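Local coordinates for protein LP04448p (Drosophila melanogaster, PDB 4QMH) that drives microtubule polymerization as an XMAP215-family protein, using an array of TOG domains that probably bind tubulin, at residues L151-W156 against D189-V194; A43-A48 against E82-A87; A201-M206 against E234-N239. All blocks are in the same frame, centred on the assembly; numbering follows the deposited sequence.

Interaction 1: L151-W156 against D189-V194; sequences LKTELW and DRNADV
Lys-152 reaches from helix 149-162 to Asp-189, and the two side chains come from opposite directions. NZ of Lys-152 donates to OD2 of Asp-189 at 2.8 Å, a hydrogen bond within a salt bridge. It meets the syn side of the carboxylate, 30° out of its plane. The lysine chain turns at chi3 (-49°), which brings the ammonium round to the acid. A water accepts from NZ of Lys-152 and donates to OD1 of Asp-189, so the pair is also bridged through solvent. OD1 of Asp-189 has a second partner, the backbone N of Asn-191 at 2.8 Å, which closes an Asx turn.

Asn-191 is the N-cap of helix 192-209. Its OD1 takes a well-formed bond from the backbone N of Val-194 at 3.0 Å, with an N-H...O angle of 165°, and a weak one from the N of Asp-193.

Thr-153 lies beside the first turn of that helix, its OG1 and CG2 near CB of Asp-193. Its OG1 is hydrogen-bonded to the backbone O of Pro-149 and accepts from a second water, which also donates to OD2 of Asp-193. CG2 of Val-194 lies 3.6 Å from OG1 of Thr-153 and also packs on CB of Lys-152, at 3.9 Å. CG1 of Val-194 approaches the Trp-156 ring obliquely, with CD1 the nearest ring atom at 4.5 Å. NE1 of Trp-156 is hydrogen-bonded to ND1 of His-186.

NH1 of Arg-190 lies 4.5 Å from NZ of Lys-152; the carboxylate of Asp-189 probably eases this like-charge approach. The chemistry implies a helix start fixed twice over. Asp-189 shapes the turn and holds Lys-152 of helix 149-162, while Asn-191 caps the helix that follows.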
loop_
_atom_site.group_PDB
_atom_site.type_symbol
_atom_site.label_atom_id
_atom_site.label_comp_id
_atom_site.label_asym_id
_atom_site.label_seq_id
_atom_site.Cartn_x
_atom_site.Cartn_y
_atom_site.Cartn_z
ATOM N N LEU A 151 9.602 -3.223 6.759
ATOM C CA LEU A 151 8.799 -2.848 5.597
ATOM C C LEU A 151 9.114 -3.748 4.409
ATOM O O LEU A 151 8.199 -4.269 3.753
ATOM C CB LEU A 151 9.003 -1.369 5.244
ATOM C CG LEU A 151 8.215 -0.848 4.041
ATOM C CD1 LEU A 151 7.995 0.674 4.143
ATOM C CD2 LEU A 151 8.939 -1.211 2.735
ATOM N N LYS A 152 10.395 -3.961 4.136
ATOM C CA LYS A 152 10.769 -4.818 3.017
ATOM C C LYS A 152 10.229 -6.236 3.212
ATOM O O LYS A 152 9.739 -6.851 2.269
ATOM C CB LYS A 152 12.288 -4.805 2.782
ATOM C CG LYS A 152 12.805 -3.435 2.330
ATOM C CD LYS A 152 14.315 -3.390 2.130
ATOM C CE LYS A 152 15.079 -3.975 3.297
ATOM N NZ LYS A 152 16.552 -3.863 3.055
ATOM N N THR A 153 10.317 -6.752 4.433
ATOM C CA THR A 153 9.775 -8.075 4.730
ATOM C C THR A 153 8.284 -8.156 4.419
ATOM O O THR A 153 7.841 -9.050 3.696
ATOM C CB THR A 153 10.023 -8.459 6.194
ATOM O OG1 THR A 153 11.432 -8.436 6.448
ATOM C CG2 THR A 153 9.471 -9.866 6.480
ATOM N N GLU A 154 7.507 -7.211 4.945
ATOM C CA GLU A 154 6.055 -7.235 4.744
ATOM C C GLU A 154 5.696 -7.013 3.286
ATOM O O GLU A 154 4.796 -7.662 2.759
ATOM C CB GLU A 154 5.351 -6.165 5.581
ATOM C CG GLU A 154 5.490 -6.312 7.068
ATOM C CD GLU A 154 4.748 -7.502 7.640
ATOM O OE1 GLU A 154 3.823 -8.026 6.987
ATOM O OE2 GLU A 154 5.099 -7.913 8.761
ATOM N N LEU A 155 6.399 -6.089 2.640
ATOM C CA LEU A 155 6.009 -5.679 1.292
ATOM C C LEU A 155 6.335 -6.743 0.246
ATOM O O LEU A 155 5.525 -7.017 -0.642
ATOM C CB LEU A 155 6.625 -4.321 0.942
ATOM C CG LEU A 155 6.094 -3.637 -0.313
ATOM C CD1 LEU A 155 4.563 -3.733 -0.417
ATOM C CD2 LEU A 155 6.561 -2.188 -0.339
ATOM N N TRP A 156 7.503 -7.373 0.348
ATOM C CA TRP A 156 7.781 -8.500 -0.532
ATOM C C TRP A 156 6.815 -9.674 -0.302
ATOM O O TRP A 156 6.447 -10.368 -1.246
ATOM C CB TRP A 156 9.238 -8.968 -0.417
ATOM C CG TRP A 156 10.215 -8.058 -1.116
ATOM C CD1 TRP A 156 11.277 -7.408 -0.549
ATOM C CD2 TRP A 156 10.221 -7.694 -2.508
ATOM N NE1 TRP A 156 11.942 -6.676 -1.497
ATOM C CE2 TRP A 156 11.313 -6.823 -2.705
ATOM C CE3 TRP A 156 9.408 -8.017 -3.601
ATOM C CZ2 TRP A 156 11.619 -6.270 -3.954
ATOM C CZ3 TRP A 156 9.710 -7.465 -4.837
ATOM C CH2 TRP A 156 10.809 -6.601 -5.005
ATOM N N ASP A 189 19.712 -9.523 0.087
ATOM C CA ASP A 189 19.712 -8.651 1.259
ATOM C C ASP A 189 20.447 -9.302 2.422
ATOM O O ASP A 189 20.523 -10.520 2.512
ATOM C CB ASP A 189 18.277 -8.312 1.665
ATOM C CG ASP A 189 18.192 -7.087 2.546
ATOM O OD1 ASP A 189 18.186 -7.236 3.787
ATOM O OD2 ASP A 189 18.123 -5.968 2.002
ATOM N N ARG A 190 20.992 -8.472 3.302
ATOM C CA ARG A 190 21.703 -8.969 4.479
ATOM C C ARG A 190 20.728 -9.599 5.469
ATOM O O ARG A 190 21.110 -10.432 6.301
ATOM C CB ARG A 190 22.467 -7.823 5.148
ATOM C CG ARG A 190 21.582 -6.636 5.509
ATOM C CD ARG A 190 22.397 -5.383 5.806
ATOM N NE ARG A 190 21.538 -4.239 6.105
ATOM C CZ ARG A 190 20.890 -3.528 5.185
ATOM N NH1 ARG A 190 20.995 -3.843 3.901
ATOM N NH2 ARG A 190 20.132 -2.503 5.549
ATOM N N ASN A 191 19.466 -9.196 5.374
ATOM C CA ASN A 191 18.434 -9.665 6.284
ATOM C C ASN A 191 17.786 -10.942 5.750
ATOM O O ASN A 191 17.292 -10.969 4.624
ATOM C CB ASN A 191 17.381 -8.574 6.480
ATOM C CG ASN A 191 16.294 -8.978 7.446
ATOM O OD1 ASN A 191 15.476 -9.844 7.153
ATOM N ND2 ASN A 191 16.271 -8.333 8.611
ATOM N N ALA A 192 17.815 -12.006 6.548
ATOM C CA ALA A 192 17.302 -13.305 6.101
ATOM C C ALA A 192 15.813 -13.330 5.746
ATOM O O ALA A 192 15.393 -14.108 4.885
ATOM C CB ALA A 192 17.620 -14.397 7.138
ATOM N N ASP A 193 15.014 -12.516 6.432
ATOM C CA ASP A 193 13.577 -12.456 6.181
ATOM C C ASP A 193 13.312 -11.758 4.848
ATOM O O ASP A 193 12.470 -12.190 4.064
ATOM C CB ASP A 193 12.856 -11.684 7.288
ATOM C CG ASP A 193 12.926 -12.373 8.645
ATOM O OD1 ASP A 193 13.224 -13.584 8.687
ATOM O OD2 ASP A 193 12.645 -11.699 9.669
ATOM N N VAL A 194 14.020 -10.656 4.628
ATOM C CA VAL A 194 13.958 -9.929 3.359
ATOM C C VAL A 194 14.351 -10.824 2.180
ATOM O O VAL A 194 13.647 -10.880 1.171
ATOM C CB VAL A 194 14.830 -8.660 3.395
ATOM C CG1 VAL A 194 14.884 -8.002 2.008
ATOM C CG2 VAL A 194 14.276 -7.685 4.420
HETATM O O HOH W 1 18.129 -5.069 5.445
HETATM O O HOH W 2 11.815 -9.033 9.175
#

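Interaction 2: A43-A48 against E82-A87; sequences AIISEA and EQLATA
Ile-45 is the residue of helix 31-48 that does most of the packing against helix 71-88. Its three contacts fan out over one turn of the partner. CB of Ile-45 sits 3.4 Å from NE2 of Gln-83, and CG2 of Ile-45 rests on CG of Gln-83 at 3.6 Å, so the amide arm passes obliquely over the branch point. The same CG2 touches CB of Ala-87 at 3.8 Å. CD1 of Ile-45, at the end of the other branch, meets CD1 of Leu-84 at 3.9 Å, the two side chains crossing at about a right angle. With chi1 at -59°, CG2 of Ile-45 is turned toward Gln-83 and Ala-87, and CG1 carries CD1 to the leucine.

Ser-46 follows at the edge of the contact. Its OG is 3.0 Å from NE2 of Gln-83, but the angle is too poor for a hydrogen bond. Each polar group is instead served by Gln-42, one turn back on helix 31-48: OG of Ser-46 bonds to its OE1, and NE2 of Gln-83 donates to its backbone O. The extended chain of Gln-83 thus reaches across to helix 31-48 and ties the helices together at Gln-42.

The two segments run at 26° to each other, with their axes 10.2 Å apart. On its other face, segment 82-87 packs against helix 112-129, where Ala-85 touches Ser-124 and Phe-125. Ala-48 touches Val-12 and Ile-14, and Leu-84 touches Ile-51, all in loops. Helix 71-88 is therefore sandwiched between helices 31-48 and 112-129 in the all-helical stack.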
loop_
_atom_site.group_PDB
_atom_site.type_symbol
_atom_site.label_atom_id
_atom_site.label_comp_id
_atom_site.label_asym_id
_atom_site.label_seq_id
_atom_site.Cartn_x
_atom_site.Cartn_y
_atom_site.Cartn_z
ATOM N N ALA A 43 -17.524 9.315 13.984
ATOM C CA ALA A 43 -18.968 9.391 14.192
ATOM C C ALA A 43 -19.695 9.818 12.914
ATOM O O ALA A 43 -20.806 9.346 12.630
ATOM C CB ALA A 43 -19.302 10.318 15.364
ATOM N N ILE A 44 -19.071 10.715 12.152
ATOM C CA ILE A 44 -19.634 11.178 10.883
ATOM C C ILE A 44 -19.761 10.008 9.918
ATOM O O ILE A 44 -20.810 9.816 9.292
ATOM C CB ILE A 44 -18.763 12.282 10.227
ATOM C CG1 ILE A 44 -18.914 13.614 10.965
ATOM C CG2 ILE A 44 -19.168 12.469 8.774
ATOM C CD1 ILE A 44 -17.824 14.610 10.633
ATOM N N ILE A 45 -18.694 9.216 9.808
ATOM C CA ILE A 45 -18.714 8.054 8.926
ATOM C C ILE A 45 -19.717 6.997 9.405
ATOM O O ILE A 45 -20.505 6.478 8.611
ATOM C CB ILE A 45 -17.302 7.431 8.754
ATOM C CG1 ILE A 45 -16.341 8.475 8.183
ATOM C CG2 ILE A 45 -17.391 6.203 7.851
ATOM C CD1 ILE A 45 -14.877 8.121 8.356
ATOM N N SER A 46 -19.695 6.677 10.699
ATOM C CA SER A 46 -20.613 5.688 11.259
ATOM C C SER A 46 -22.077 6.053 11.036
ATOM O O SER A 46 -22.906 5.196 10.712
ATOM C CB SER A 46 -20.366 5.527 12.763
ATOM O OG SER A 46 -19.187 4.777 12.988
ATOM N N GLU A 47 -22.398 7.326 11.230
ATOM C CA GLU A 47 -23.785 7.777 11.122
ATOM C C GLU A 47 -24.264 7.696 9.671
ATOM O O GLU A 47 -25.418 7.352 9.409
ATOM C CB GLU A 47 -23.921 9.208 11.651
ATOM C CG GLU A 47 -25.322 9.815 11.485
ATOM C CD GLU A 47 -26.403 9.099 12.293
ATOM O OE1 GLU A 47 -26.075 8.168 13.062
ATOM O OE2 GLU A 47 -27.589 9.476 12.159
ATOM N N ALA A 48 -23.382 8.009 8.724
ATOM C CA ALA A 48 -23.731 7.910 7.310
ATOM C C ALA A 48 -23.828 6.457 6.819
ATOM O O ALA A 48 -24.697 6.114 6.005
ATOM C CB ALA A 48 -22.736 8.706 6.463
ATOM N N GLU A 82 -9.867 2.139 7.387
ATOM C CA GLU A 82 -10.540 0.877 7.103
ATOM C C GLU A 82 -12.048 1.105 7.110
ATOM O O GLU A 82 -12.755 0.628 6.220
ATOM C CB GLU A 82 -10.142 -0.223 8.090
ATOM C CG GLU A 82 -10.410 -1.621 7.548
ATOM C CD GLU A 82 -9.863 -2.720 8.436
ATOM O OE1 GLU A 82 -8.818 -2.505 9.087
ATOM O OE2 GLU A 82 -10.483 -3.804 8.481
ATOM N N GLN A 83 -12.516 1.872 8.093
ATOM C CA GLN A 83 -13.924 2.253 8.190
ATOM C C GLN A 83 -14.354 3.018 6.931
ATOM O O GLN A 83 -15.445 2.799 6.390
ATOM C CB GLN A 83 -14.133 3.096 9.451
ATOM C CG GLN A 83 -15.523 3.670 9.641
ATOM C CD GLN A 83 -15.594 4.648 10.806
ATOM O OE1 GLN A 83 -14.572 5.050 11.368
ATOM N NE2 GLN A 83 -16.806 5.029 11.177
ATOM N N LEU A 84 -13.488 3.904 6.454
ATOM C CA LEU A 84 -13.800 4.696 5.278
ATOM C C LEU A 84 -13.937 3.795 4.052
ATOM O O LEU A 84 -14.835 3.973 3.217
ATOM C CB LEU A 84 -12.713 5.764 5.060
ATOM C CG LEU A 84 -12.998 6.881 4.056
ATOM C CD1 LEU A 84 -14.002 7.900 4.607
ATOM C CD2 LEU A 84 -11.700 7.577 3.686
ATOM N N ALA A 85 -13.050 2.810 3.938
ATOM C CA ALA A 85 -13.100 1.903 2.795
ATOM C C ALA A 85 -14.435 1.176 2.757
ATOM O O ALA A 85 -15.081 1.085 1.714
ATOM C CB ALA A 85 -11.961 0.897 2.861
ATOM N N THR A 86 -14.835 0.654 3.908
ATOM C CA THR A 86 -16.085 -0.086 4.006
ATOM C C THR A 86 -17.266 0.805 3.618
ATOM O O THR A 86 -18.154 0.381 2.882
ATOM C CB THR A 86 -16.270 -0.652 5.423
ATOM O OG1 THR A 86 -15.227 -1.607 5.687
ATOM C CG2 THR A 86 -17.640 -1.325 5.560
ATOM N N ALA A 87 -17.261 2.038 4.106
ATOM C CA ALA A 87 -18.346 2.980 3.819
ATOM C C ALA A 87 -18.403 3.396 2.347
ATOM O O ALA A 87 -19.472 3.682 1.803
ATOM C CB ALA A 87 -18.209 4.230 4.724
#

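Interaction 3: A201-M206 against E234-N239; sequences AVLGIM and EKARPN
Ala-236 points its CB at Val-202, Leu-203 and Met-206 on helix 192-209. CG1 of Val-202 comes closest to this methyl, at 3.7 Å. A chi1 of 172° turns CG1 of Val-202 away from its backbone N and onto the alanine. CE of Met-206 reaches the same methyl from the next turn, at 4.2 Å. CB of Leu-203 completes the set at 4.4 Å. The small alanine lets the two backbones come close, with CA of Leu-203 and CA of Ala-236 only 5.3 Å apart.

The side chain of Met-206 is extended as far as SD, which brings SD to 3.9 Å from CA of Arg-237. The bend at chi3 (-73°) then turns CE to Ala-236. The guanidinium of Arg-237 makes a cation-pi contact with Phe-211, a residue that Met-206 also touches.

Leu-203 leans the other way, toward the 3-10 turn at 237-239. Its side chain crosses that of Asn-239 at about a right angle. CD1 of Leu-203 lies 3.6 Å from the backbone O of Ala-236, while CD2 meets CB of Asn-239 at 4.1 Å. That carbonyl O of Ala-236 accepts from N of Asn-239, so the leucine packs on a turn whose backbone is already bonded. With an alanine here, both methyls of Leu-203 are gone, and a gap is likely to open between helix 192-209 and the turn at Ala-236 and Asn-239.

Val-202 and Ile-205 continue the packing onto helix 173-186. The arrangement is the interhelical apolar packing of a HEAT-like helical repeat array, the fold of TOG domains, here at its C-terminal end.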
loop_
_atom_site.group_PDB
_atom_site.type_symbol
_atom_site.label_atom_id
_atom_site.label_comp_id
_atom_site.label_asym_id
_atom_site.label_seq_id
_atom_site.Cartn_x
_atom_site.Cartn_y
_atom_site.Cartn_z
ATOM N N ALA A 201 8.940 -13.622 -4.191
ATOM C CA ALA A 201 8.242 -12.667 -5.045
ATOM C C ALA A 201 8.725 -12.746 -6.495
ATOM O O ALA A 201 8.123 -12.157 -7.385
ATOM C CB ALA A 201 8.429 -11.250 -4.503
ATOM N N VAL A 202 9.816 -13.467 -6.737
ATOM C CA VAL A 202 10.355 -13.549 -8.094
ATOM C C VAL A 202 9.310 -14.063 -9.084
ATOM O O VAL A 202 9.114 -13.471 -10.154
ATOM C CB VAL A 202 11.613 -14.435 -8.156
ATOM C CG1 VAL A 202 12.035 -14.667 -9.613
ATOM C CG2 VAL A 202 12.759 -13.777 -7.388
ATOM N N LEU A 203 8.617 -15.141 -8.718
ATOM C CA LEU A 203 7.632 -15.732 -9.619
ATOM C C LEU A 203 6.508 -14.753 -9.930
ATOM O O LEU A 203 6.112 -14.591 -11.087
ATOM C CB LEU A 203 7.062 -17.033 -9.042
ATOM C CG LEU A 203 5.977 -17.689 -9.897
ATOM C CD1 LEU A 203 6.535 -18.068 -11.268
ATOM C CD2 LEU A 203 5.406 -18.910 -9.178
ATOM N N GLY A 204 5.988 -14.101 -8.898
ATOM C CA GLY A 204 4.947 -13.108 -9.088
ATOM C C GLY A 204 5.332 -11.991 -10.040
ATOM O O GLY A 204 4.537 -11.601 -10.883
ATOM N N ILE A 205 6.534 -11.438 -9.877
ATOM C CA ILE A 205 7.043 -10.420 -10.792
ATOM C C ILE A 205 7.132 -10.979 -12.206
ATOM O O ILE A 205 6.690 -10.350 -13.170
ATOM C CB ILE A 205 8.447 -9.914 -10.352
ATOM C CG1 ILE A 205 8.389 -9.315 -8.935
ATOM C CG2 ILE A 205 9.022 -8.931 -11.375
ATOM C CD1 ILE A 205 7.812 -7.925 -8.865
ATOM N N MET A 206 7.687 -12.178 -12.338
ATOM C CA MET A 206 7.853 -12.770 -13.664
ATOM C C MET A 206 6.530 -13.078 -14.361
ATOM O O MET A 206 6.458 -13.050 -15.585
ATOM C CB MET A 206 8.692 -14.039 -13.574
ATOM C CG MET A 206 9.211 -14.507 -14.924
ATOM S SD MET A 206 10.235 -15.968 -14.772
ATOM C CE MET A 206 11.707 -15.250 -14.050
ATOM N N GLU A 234 15.954 -18.422 -13.204
ATOM C CA GLU A 234 15.852 -19.751 -13.810
ATOM C C GLU A 234 15.027 -20.697 -12.943
ATOM O O GLU A 234 14.332 -21.580 -13.465
ATOM C CB GLU A 234 17.240 -20.327 -14.095
ATOM C CG GLU A 234 17.935 -19.628 -15.245
ATOM C CD GLU A 234 19.389 -20.034 -15.422
ATOM O OE1 GLU A 234 20.030 -20.445 -14.432
ATOM O OE2 GLU A 234 19.894 -19.926 -16.560
ATOM N N LYS A 235 15.095 -20.505 -11.629
ATOM C CA LYS A 235 14.328 -21.329 -10.696
ATOM C C LYS A 235 12.817 -21.074 -10.823
ATOM O O LYS A 235 12.015 -21.997 -10.685
ATOM C CB LYS A 235 14.806 -21.112 -9.258
ATOM C CG LYS A 235 14.138 -22.012 -8.236
ATOM C CD LYS A 235 14.664 -21.727 -6.841
ATOM C CE LYS A 235 14.054 -22.667 -5.806
ATOM N NZ LYS A 235 14.599 -22.415 -4.438
ATOM N N ALA A 236 12.443 -19.828 -11.112
ATOM C CA ALA A 236 11.031 -19.429 -11.174
ATOM C C ALA A 236 10.377 -19.778 -12.506
ATOM O O ALA A 236 9.190 -20.114 -12.568
ATOM C CB ALA A 236 10.894 -17.936 -10.911
ATOM N N ARG A 237 11.157 -19.683 -13.573
ATOM C CA ARG A 237 10.641 -19.840 -14.924
ATOM C C ARG A 237 9.769 -21.087 -15.163
ATOM O O ARG A 237 8.698 -20.988 -15.763
ATOM C CB ARG A 237 11.805 -19.824 -15.905
ATOM C CG ARG A 237 11.398 -19.674 -17.326
ATOM C CD ARG A 237 12.599 -19.939 -18.192
ATOM N NE ARG A 237 12.395 -19.491 -19.557
ATOM C CZ ARG A 237 13.362 -19.450 -20.459
ATOM N NH1 ARG A 237 14.586 -19.826 -20.119
ATOM N NH2 ARG A 237 13.106 -19.031 -21.689
ATOM N N PRO A 238 10.229 -22.264 -14.716
ATOM C CA PRO A 238 9.433 -23.466 -14.995
ATOM C C PRO A 238 8.096 -23.479 -14.243
ATOM O O PRO A 238 7.247 -24.329 -14.516
ATOM C CB PRO A 238 10.339 -24.610 -14.527
ATOM C CG PRO A 238 11.308 -23.984 -13.580
ATOM C CD PRO A 238 11.507 -22.583 -14.056
ATOM N N ASN A 239 7.908 -22.538 -13.325
ATOM C CA ASN A 239 6.666 -22.459 -12.553
ATOM C C ASN A 239 5.685 -21.420 -13.072
ATOM O O ASN A 239 4.617 -21.205 -12.489
ATOM C CB ASN A 239 6.975 -22.227 -11.079
ATOM C CG ASN A 239 7.577 -23.450 -10.430
ATOM O OD1 ASN A 239 6.990 -24.532 -10.475
ATOM N ND2 ASN A 239 8.769 -23.301 -9.864
#

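In the fold
The three contacts follow one another along the chain and sample a single elongated helical array. Interaction 1 and interaction 3 share helix 192-209: its first turn meets helix 149-162, and a later part meets the last helix. They touch where CE3 of Trp-156 packs on CB of Ala-201 at 3.5 Å, although their centres are 18 Å apart. Interaction 2 lies across the chain's centre from both. Its centre is 34 Å from that of interaction 1 and 40 Å from that of interaction 3, and its nearest atoms are about 14 Å and 24 Å away. No ligand is involved; the contacts join neighbouring helices of the TOG domain.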